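Local coordinates for protein purine nucleoside phosphorylase (Thermus thermophilus, PDB 1ODK) that probably catalyses the phosphate-dependent cleavage of purine nucleosides to the free base and a pentose 1-phosphate, working as a hexamer, at residues A154-F159 with F178-S183; G114-Y119 with A182-L187; R139-L144 with V225-E230. All coordinates share one frame; numbering follows the deposited sequence.

Interaction 1 (A154-F159 with F178-S183); sequences ASEDAF and FEMEAS
A154 and S155 pair in parallel with F178 and E179, joining the two strands of a beta-alpha-beta unit whose connecting helix is 164-171. Two backbone bonds hold the register: E179 N to A154 O at 2.9 Å, and E156 N to E179 O at 3.0 Å. Side-chain bonds then tie the strands to the start of helix 182-192. S155 OG accepts from S183 N at 2.8 Å and donates to E179 OE2 at a doubtfully short distance. The other carboxylate oxygen, E179 OE1, also salt-bridged to R87, takes A182 N on its syn lone pair and E181 N from above its plane.

E156 OE2 bonds T162 OG1 and Q118 NE2 of the second subunit; E156 CD and OE2 each lie 3.8 Å from F178 CD2, carboxylate and ring planes 47° apart. Shortened to an alanine here, the side chain would probably leave T162 and Q118 of that subunit without an acceptor.

Among apolar contacts, A154 CB lies over one face of the F178 ring. Chi1 and chi2 carry M180 SD obliquely to the F159 ring, a Met-aromatic contact, and the bend at chi3 (68°) turns M180 CE to 3.4 Å from D157 O.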
loop_
_atom_site.group_PDB
_atom_site.type_symbol
_atom_site.label_atom_id
_atom_site.label_comp_id
_atom_site.label_asym_id
_atom_site.label_seq_id
_atom_site.Cartn_x
_atom_site.Cartn_y
_atom_site.Cartn_z
ATOM N N ALA B 154 -4.082 15.784 -13.322
ATOM C CA ALA B 154 -4.136 14.865 -12.198
ATOM C C ALA B 154 -5.533 15.015 -11.615
ATOM O O ALA B 154 -5.972 16.134 -11.349
ATOM C CB ALA B 154 -3.076 15.231 -11.147
ATOM N N SER B 155 -6.234 13.896 -11.456
ATOM C CA SER B 155 -7.576 13.902 -10.881
ATOM C C SER B 155 -7.426 13.588 -9.390
ATOM O O SER B 155 -7.003 12.490 -9.016
ATOM C CB SER B 155 -8.455 12.837 -11.553
ATOM O OG SER B 155 -8.557 13.049 -12.953
ATOM N N GLU B 156 -7.774 14.550 -8.542
ATOM C CA GLU B 156 -7.645 14.365 -7.098
ATOM C C GLU B 156 -8.988 14.385 -6.378
ATOM O O GLU B 156 -10.006 14.780 -6.952
ATOM C CB GLU B 156 -6.755 15.464 -6.524
ATOM C CG GLU B 156 -7.316 16.846 -6.761
ATOM C CD GLU B 156 -6.490 17.926 -6.115
ATOM O OE1 GLU B 156 -6.804 19.113 -6.329
ATOM O OE2 GLU B 156 -5.533 17.585 -5.390
ATOM N N ASP B 157 -8.967 13.972 -5.113
ATOM C CA ASP B 157 -10.160 13.920 -4.264
ATOM C C ASP B 157 -10.250 15.087 -3.284
ATOM O O ASP B 157 -11.331 15.630 -3.059
ATOM C CB ASP B 157 -10.180 12.621 -3.447
ATOM C CG ASP B 157 -10.704 11.434 -4.230
ATOM O OD1 ASP B 157 -10.539 10.294 -3.746
ATOM O OD2 ASP B 157 -11.286 11.633 -5.317
ATOM N N ALA B 158 -9.115 15.456 -2.691
ATOM C CA ALA B 158 -9.077 16.531 -1.696
ATOM C C ALA B 158 -8.571 17.874 -2.222
ATOM O O ALA B 158 -7.391 18.206 -2.098
ATOM C CB ALA B 158 -8.238 16.091 -0.490
ATOM N N PHE B 159 -9.497 18.641 -2.791
ATOM C CA PHE B 159 -9.228 19.962 -3.355
ATOM C C PHE B 159 -8.354 20.829 -2.444
ATOM O O PHE B 159 -7.387 21.445 -2.893
ATOM C CB PHE B 159 -10.571 20.667 -3.598
ATOM C CG PHE B 159 -10.458 21.991 -4.303
ATOM C CD1 PHE B 159 -10.419 22.056 -5.694
ATOM C CD2 PHE B 159 -10.407 23.177 -3.578
ATOM C CE1 PHE B 159 -10.332 23.286 -6.351
ATOM C CE2 PHE B 159 -10.317 24.415 -4.227
ATOM C CZ PHE B 159 -10.281 24.469 -5.612
ATOM N N PHE B 178 -4.528 20.339 -12.096
ATOM C CA PHE B 178 -5.328 19.435 -11.282
ATOM C C PHE B 178 -6.820 19.677 -11.483
ATOM O O PHE B 178 -7.269 20.815 -11.577
ATOM C CB PHE B 178 -5.028 19.625 -9.788
ATOM C CG PHE B 178 -3.685 19.121 -9.364
ATOM C CD1 PHE B 178 -2.524 19.783 -9.748
ATOM C CD2 PHE B 178 -3.582 17.976 -8.583
ATOM C CE1 PHE B 178 -1.271 19.310 -9.361
ATOM C CE2 PHE B 178 -2.334 17.493 -8.188
ATOM C CZ PHE B 178 -1.178 18.163 -8.580
ATOM N N GLU B 179 -7.583 18.594 -11.551
ATOM C CA GLU B 179 -9.031 18.690 -11.674
ATOM C C GLU B 179 -9.575 17.518 -10.855
ATOM O O GLU B 179 -8.807 16.886 -10.124
ATOM C CB GLU B 179 -9.476 18.674 -13.145
ATOM C CG GLU B 179 -8.855 17.609 -14.009
ATOM C CD GLU B 179 -9.548 16.283 -13.856
ATOM O OE1 GLU B 179 -10.736 16.190 -14.231
ATOM O OE2 GLU B 179 -8.905 15.342 -13.357
ATOM N N MET B 180 -10.860 17.204 -10.950
ATOM C CA MET B 180 -11.388 16.141 -10.094
ATOM C C MET B 180 -12.355 15.152 -10.737
ATOM O O MET B 180 -13.214 14.600 -10.047
ATOM C CB MET B 180 -12.081 16.789 -8.884
ATOM C CG MET B 180 -11.198 17.762 -8.092
ATOM S SD MET B 180 -12.115 18.715 -6.841
ATOM C CE MET B 180 -12.533 17.401 -5.693
ATOM N N GLU B 181 -12.225 14.899 -12.033
ATOM C CA GLU B 181 -13.170 13.990 -12.675
ATOM C C GLU B 181 -12.625 13.094 -13.783
ATOM O O GLU B 181 -13.097 11.970 -13.970
ATOM C CB GLU B 181 -14.341 14.800 -13.250
ATOM C CG GLU B 181 -15.233 15.492 -12.218
ATOM C CD GLU B 181 -14.671 16.801 -11.683
ATOM O OE1 GLU B 181 -15.259 17.325 -10.715
ATOM O OE2 GLU B 181 -13.661 17.315 -12.220
ATOM N N ALA B 182 -11.638 13.594 -14.514
ATOM C CA ALA B 182 -11.072 12.880 -15.654
ATOM C C ALA B 182 -10.694 11.410 -15.496
ATOM O O ALA B 182 -11.077 10.581 -16.321
ATOM C CB ALA B 182 -9.875 13.661 -16.198
ATOM N N SER B 183 -9.931 11.077 -14.460
ATOM C CA SER B 183 -9.511 9.693 -14.268
ATOM C C SER B 183 -10.667 8.683 -14.315
ATOM O O SER B 183 -10.586 7.674 -15.023
ATOM C CB SER B 183 -8.754 9.556 -12.941
ATOM O OG SER B 183 -9.608 9.842 -11.852
#

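Interaction 2 (G114-Y119 with A182-L187); sequences GTTRQY and ASALFL
T116 meets helix 182-192 with its methyl: CG2 sits 3.4 Å from S183 OG and 3.6 Å from A184 N, against the backbone at the first turn of that helix and without any hydrogen bond across. One turn further along, L187 reaches back with a single branch. Its CD2 lies 3.7 Å from Y119 CB and 3.8 Å from T116 CA, wedged against the backbone and the root of the tyrosine. With CG trans to the backbone N (chi1 174°), the leucine carries CD2 up to Y119 and T116. T115 adds a looser touch, CG2 to A184 CB at 4.4 Å.

These are two helices of the alpha/beta fold, each following a strand of the central sheet: helix 114-120 comes after strand 108-112, and helix 182-192 after strand 175-179. The axes of segments 114-119 and 182-187 run roughly the same way, 31° apart, and approach to 8.9 Å. The CA atoms of T116 and A184 are 5.5 Å apart, consistent with their small side chains.

The polar ends of the touching residues are held by a second shell. D113 OD2 is hydrogen-bonded to both T116 OG1 and S183 OG, linking the two helices through one carboxylate oxygen and fixing the rotation of the threonine that aims its methyl at S183. Helix 67-79 packs beside both: T67 bonds to T115 OG1 and touches S183 and A184, and E75 takes the hydroxyl of Y119. Beyond them, L187 packs on Y125 and on Y173 of the third subunit, while Y119 meets Y160 of the second.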
loop_
_atom_site.group_PDB
_atom_site.type_symbol
_atom_site.label_atom_id
_atom_site.label_comp_id
_atom_site.label_asym_id
_atom_site.label_seq_id
_atom_site.Cartn_x
_atom_site.Cartn_y
_atom_site.Cartn_z
ATOM N N GLY B 114 -9.961 8.043 -5.179
ATOM C CA GLY B 114 -10.359 6.745 -4.658
ATOM C C GLY B 114 -11.414 6.005 -5.464
ATOM O O GLY B 114 -11.637 4.815 -5.254
ATOM N N THR B 115 -12.083 6.698 -6.380
ATOM C CA THR B 115 -13.099 6.043 -7.190
ATOM C C THR B 115 -12.441 5.081 -8.175
ATOM O O THR B 115 -12.856 3.930 -8.294
ATOM C CB THR B 115 -13.962 7.072 -7.962
ATOM O OG1 THR B 115 -14.611 7.938 -7.025
ATOM C CG2 THR B 115 -15.029 6.363 -8.797
ATOM N N THR B 116 -11.414 5.536 -8.885
ATOM C CA THR B 116 -10.748 4.637 -9.819
ATOM C C THR B 116 -10.115 3.511 -9.003
ATOM O O THR B 116 -10.143 2.344 -9.403
ATOM C CB THR B 116 -9.655 5.357 -10.630
ATOM O OG1 THR B 116 -8.682 5.910 -9.738
ATOM C CG2 THR B 116 -10.268 6.477 -11.474
ATOM N N ARG B 117 -9.567 3.872 -7.845
ATOM C CA ARG B 117 -8.927 2.903 -6.960
ATOM C C ARG B 117 -9.888 1.786 -6.563
ATOM O O ARG B 117 -9.517 0.611 -6.560
ATOM C CB ARG B 117 -8.402 3.595 -5.696
ATOM C CG ARG B 117 -7.656 2.660 -4.744
ATOM C CD ARG B 117 -7.324 3.368 -3.444
ATOM N NE ARG B 117 -6.773 2.453 -2.449
ATOM C CZ ARG B 117 -5.564 1.911 -2.526
ATOM N NH1 ARG B 117 -4.773 2.197 -3.551
ATOM N NH2 ARG B 117 -5.150 1.079 -1.580
ATOM N N GLN B 118 -11.123 2.149 -6.230
ATOM C CA GLN B 118 -12.112 1.146 -5.844
ATOM C C GLN B 118 -12.451 0.233 -7.021
ATOM O O GLN B 118 -12.477 -0.989 -6.872
ATOM C CB GLN B 118 -13.388 1.818 -5.319
ATOM C CG GLN B 118 -14.301 0.872 -4.554
ATOM C CD GLN B 118 -15.532 1.561 -3.997
ATOM O OE1 GLN B 118 -15.469 2.707 -3.547
ATOM N NE2 GLN B 118 -16.660 0.857 -4.009
ATOM N N TYR B 119 -12.708 0.818 -8.190
ATOM C CA TYR B 119 -13.025 0.026 -9.380
ATOM C C TYR B 119 -11.868 -0.914 -9.731
ATOM O O TYR B 119 -12.084 -2.059 -10.133
ATOM C CB TYR B 119 -13.289 0.934 -10.589
ATOM C CG TYR B 119 -14.691 1.499 -10.691
ATOM C CD1 TYR B 119 -14.928 2.871 -10.549
ATOM C CD2 TYR B 119 -15.771 0.672 -11.000
ATOM C CE1 TYR B 119 -16.212 3.403 -10.722
ATOM C CE2 TYR B 119 -17.055 1.192 -11.175
ATOM C CZ TYR B 119 -17.268 2.553 -11.041
ATOM O OH TYR B 119 -18.525 3.062 -11.269
ATOM N N ALA B 182 -11.638 13.594 -14.514
ATOM C CA ALA B 182 -11.072 12.880 -15.654
ATOM C C ALA B 182 -10.694 11.410 -15.496
ATOM O O ALA B 182 -11.077 10.581 -16.321
ATOM C CB ALA B 182 -9.875 13.661 -16.198
ATOM N N SER B 183 -9.931 11.077 -14.460
ATOM C CA SER B 183 -9.511 9.693 -14.268
ATOM C C SER B 183 -10.667 8.683 -14.315
ATOM O O SER B 183 -10.586 7.674 -15.023
ATOM C CB SER B 183 -8.754 9.556 -12.941
ATOM O OG SER B 183 -9.608 9.842 -11.852
ATOM N N ALA B 184 -11.745 8.956 -13.582
ATOM C CA ALA B 184 -12.892 8.042 -13.546
ATOM C C ALA B 184 -13.601 7.939 -14.894
ATOM O O ALA B 184 -14.020 6.857 -15.309
ATOM C CB ALA B 184 -13.892 8.483 -12.459
ATOM N N LEU B 185 -13.748 9.070 -15.571
ATOM C CA LEU B 185 -14.398 9.075 -16.876
ATOM C C LEU B 185 -13.600 8.194 -17.838
ATOM O O LEU B 185 -14.161 7.347 -18.535
ATOM C CB LEU B 185 -14.463 10.501 -17.423
ATOM C CG LEU B 185 -14.973 10.687 -18.854
ATOM C CD1 LEU B 185 -16.446 10.294 -18.949
ATOM C CD2 LEU B 185 -14.769 12.147 -19.257
ATOM N N PHE B 186 -12.286 8.399 -17.861
ATOM C CA PHE B 186 -11.407 7.638 -18.746
ATOM C C PHE B 186 -11.491 6.144 -18.446
ATOM O O PHE B 186 -11.623 5.330 -19.359
ATOM C CB PHE B 186 -9.958 8.132 -18.605
ATOM C CG PHE B 186 -9.721 9.515 -19.171
ATOM C CD1 PHE B 186 -8.525 10.183 -18.928
ATOM C CD2 PHE B 186 -10.690 10.144 -19.955
ATOM C CE1 PHE B 186 -8.292 11.458 -19.454
ATOM C CE2 PHE B 186 -10.472 11.414 -20.486
ATOM C CZ PHE B 186 -9.270 12.073 -20.233
ATOM N N LEU B 187 -11.412 5.790 -17.165
ATOM C CA LEU B 187 -11.496 4.392 -16.754
ATOM C C LEU B 187 -12.821 3.785 -17.196
ATOM O O LEU B 187 -12.857 2.711 -17.804
ATOM C CB LEU B 187 -11.368 4.274 -15.229
ATOM C CG LEU B 187 -11.574 2.865 -14.659
ATOM C CD1 LEU B 187 -10.503 1.942 -15.217
ATOM C CD2 LEU B 187 -11.522 2.894 -13.133
#

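Interaction 3 (R139-L144 with V225-E230)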
loop_
_atom_site.group_PDB
_atom_site.type_symbol
_atom_site.label_atom_id
_atom_site.label_comp_id
_atom_site.label_asym_id
_atom_site.label_seq_id
_atom_site.Cartn_x
_atom_site.Cartn_y
_atom_site.Cartn_z
ATOM N N ARG B 139 -7.216 18.245 -32.661
ATOM C CA ARG B 139 -7.370 18.821 -33.995
ATOM C C ARG B 139 -8.258 20.061 -34.014
ATOM O O ARG B 139 -7.952 21.044 -34.698
ATOM C CB ARG B 139 -7.937 17.778 -34.959
ATOM C CG ARG B 139 -6.904 16.779 -35.431
ATOM C CD ARG B 139 -7.528 15.683 -36.269
ATOM N NE ARG B 139 -6.517 14.769 -36.793
ATOM C CZ ARG B 139 -6.794 13.641 -37.436
ATOM N NH1 ARG B 139 -8.057 13.285 -37.635
ATOM N NH2 ARG B 139 -5.810 12.872 -37.886
ATOM N N ARG B 140 -9.363 20.016 -33.279
ATOM C CA ARG B 140 -10.265 21.162 -33.240
ATOM C C ARG B 140 -9.629 22.336 -32.496
ATOM O O ARG B 140 -9.807 23.491 -32.883
ATOM C CB ARG B 140 -11.596 20.776 -32.585
ATOM C CG ARG B 140 -12.457 19.807 -33.398
ATOM C CD ARG B 140 -12.713 20.331 -34.813
ATOM N NE ARG B 140 -11.764 19.777 -35.778
ATOM C CZ ARG B 140 -11.398 20.376 -36.909
ATOM N NH1 ARG B 140 -11.897 21.564 -37.231
ATOM N NH2 ARG B 140 -10.530 19.782 -37.723
ATOM N N ALA B 141 -8.890 22.044 -31.429
ATOM C CA ALA B 141 -8.226 23.094 -30.661
ATOM C C ALA B 141 -7.220 23.811 -31.564
ATOM O O ALA B 141 -7.108 25.039 -31.539
ATOM C CB ALA B 141 -7.510 22.496 -29.456
ATOM N N GLU B 142 -6.489 23.036 -32.359
ATOM C CA GLU B 142 -5.503 23.603 -33.275
ATOM C C GLU B 142 -6.166 24.487 -34.317
ATOM O O GLU B 142 -5.720 25.603 -34.582
ATOM C CB GLU B 142 -4.737 22.491 -33.996
ATOM C CG GLU B 142 -3.555 21.944 -33.233
ATOM C CD GLU B 142 -2.816 20.875 -34.015
ATOM O OE1 GLU B 142 -1.650 20.588 -33.674
ATOM O OE2 GLU B 142 -3.402 20.316 -34.964
ATOM N N ALA B 143 -7.235 23.971 -34.912
ATOM C CA ALA B 143 -7.965 24.691 -35.944
ATOM C C ALA B 143 -8.544 26.022 -35.460
ATOM O O ALA B 143 -8.425 27.038 -36.147
ATOM C CB ALA B 143 -9.073 23.810 -36.493
ATOM N N LEU B 144 -9.171 26.019 -34.287
ATOM C CA LEU B 144 -9.768 27.242 -33.754
ATOM C C LEU B 144 -8.719 28.265 -33.327
ATOM O O LEU B 144 -9.015 29.458 -33.223
ATOM C CB LEU B 144 -10.710 26.916 -32.586
ATOM C CG LEU B 144 -11.996 26.182 -32.993
ATOM C CD1 LEU B 144 -12.795 25.801 -31.761
ATOM C CD2 LEU B 144 -12.829 27.075 -33.908
ATOM N N VAL B 225 -15.872 24.806 -24.763
ATOM C CA VAL B 225 -17.135 24.204 -25.191
ATOM C C VAL B 225 -17.235 24.132 -26.716
ATOM O O VAL B 225 -17.688 23.130 -27.271
ATOM C CB VAL B 225 -18.341 25.000 -24.632
ATOM C CG1 VAL B 225 -19.649 24.453 -25.203
ATOM C CG2 VAL B 225 -18.353 24.905 -23.105
ATOM N N GLU B 226 -16.813 25.198 -27.391
ATOM C CA GLU B 226 -16.844 25.228 -28.849
ATOM C C GLU B 226 -15.961 24.101 -29.391
ATOM O O GLU B 226 -16.335 23.402 -30.337
ATOM C CB GLU B 226 -16.334 26.575 -29.365
ATOM C CG GLU B 226 -16.364 26.704 -30.882
ATOM C CD GLU B 226 -15.830 28.040 -31.370
ATOM O OE1 GLU B 226 -15.921 28.302 -32.589
ATOM O OE2 GLU B 226 -15.318 28.823 -30.542
ATOM N N VAL B 227 -14.784 23.928 -28.794
ATOM C CA VAL B 227 -13.877 22.871 -29.235
ATOM C C VAL B 227 -14.526 21.507 -29.027
ATOM O O VAL B 227 -14.512 20.658 -29.920
ATOM C CB VAL B 227 -12.535 22.913 -28.464
ATOM C CG1 VAL B 227 -11.726 21.658 -28.752
ATOM C CG2 VAL B 227 -11.735 24.144 -28.881
ATOM N N ALA B 228 -15.107 21.302 -27.850
ATOM C CA ALA B 228 -15.745 20.029 -27.534
ATOM C C ALA B 228 -16.921 19.706 -28.458
ATOM O O ALA B 228 -17.050 18.579 -28.928
ATOM C CB ALA B 228 -16.203 20.020 -26.075
ATOM N N LEU B 229 -17.778 20.689 -28.715
ATOM C CA LEU B 229 -18.936 20.470 -29.583
ATOM C C LEU B 229 -18.476 20.081 -30.982
ATOM O O LEU B 229 -18.982 19.125 -31.573
ATOM C CB LEU B 229 -19.808 21.733 -29.638
ATOM C CG LEU B 229 -20.615 22.013 -28.362
ATOM C CD1 LEU B 229 -21.180 23.419 -28.396
ATOM C CD2 LEU B 229 -21.733 20.988 -28.229
ATOM N N GLU B 230 -17.509 20.826 -31.504
ATOM C CA GLU B 230 -16.967 20.546 -32.825
ATOM C C GLU B 230 -16.344 19.153 -32.868
ATOM O O GLU B 230 -16.490 18.418 -33.849
ATOM C CB GLU B 230 -15.919 21.596 -33.188
ATOM C CG GLU B 230 -16.512 22.960 -33.470
ATOM C CD GLU B 230 -17.430 22.936 -34.677
ATOM O OE1 GLU B 230 -18.616 23.299 -34.540
ATOM O OE2 GLU B 230 -16.961 22.548 -35.765
HETATM O O HOH W 1 -14.129 22.613 -36.419
#
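V227 presents its two methyls to helix 131-144. CG1 meets R140 CB and A141 N, 3.9 Å from each, while CG2 is pressed against L144 CD1 at 3.5 Å, tighter than usual for two carbons. The side chains of L144 and V227 lie alongside, pointing opposite ways. At this contact helix 214-233 lies between helix 131-144 and strands 16-20 and 84-93, on which its V225, A228 and L229 pack; A141 also rests on H148 of strand 148-150. The axes of segments 139-144 and 225-230 come within 9.0 Å and cross at 127°.

A second group of contacts involves the charged residues. L144 CD1 lies on E226 CG, 3.8 Å away, while its CD2 meets the carboxylate oxygen OE1. R140, bent at chi2 and chi3, lays its CD 3.8 Å from E230 CB, and the guanidinium and carboxylate planes end up 59° apart.

Charge completes the contact indirectly. R140 NH1 and E230 OE2 stay 5.4 Å apart, and a water spans the gap, accepting from NH1 at 2.6 Å and donating to OE2 at 2.9 Å. Each charge also has a direct partner: R140 NE pairs with E234, E230 OE1 with K54 and Y53, and E226 OE2 with R222 and Y146. Because these charges are engaged there, the direct grip between the two helices comes from V227, A141, L144, E226 and the aliphatic parts of R140 and E230, and the opposite charges probably add only a modest, water-screened attraction.

Interactions 1 and 2 are buried, 10 Å apart between centres, and share A182 and S183 at the start of helix 182-192; they also touch directly, D157 OD1 lying 2.7 Å from G114 N in a probable hydrogen bond. Interaction 1 combines two strand-pairing bonds with side-chain bonds to the helix start, whereas interaction 2 joins helices by carbon contacts with no direct hydrogen bond, D113 being bonded to both. Both reach the second subunit. Interaction 3 lies on the opposite side of the chain's centre, about 23 Å and 26 Å from the other two between centres, and is only partly buried. It uses neither of their helices, and there apolar packing is mixed with charged stems and a bridging water.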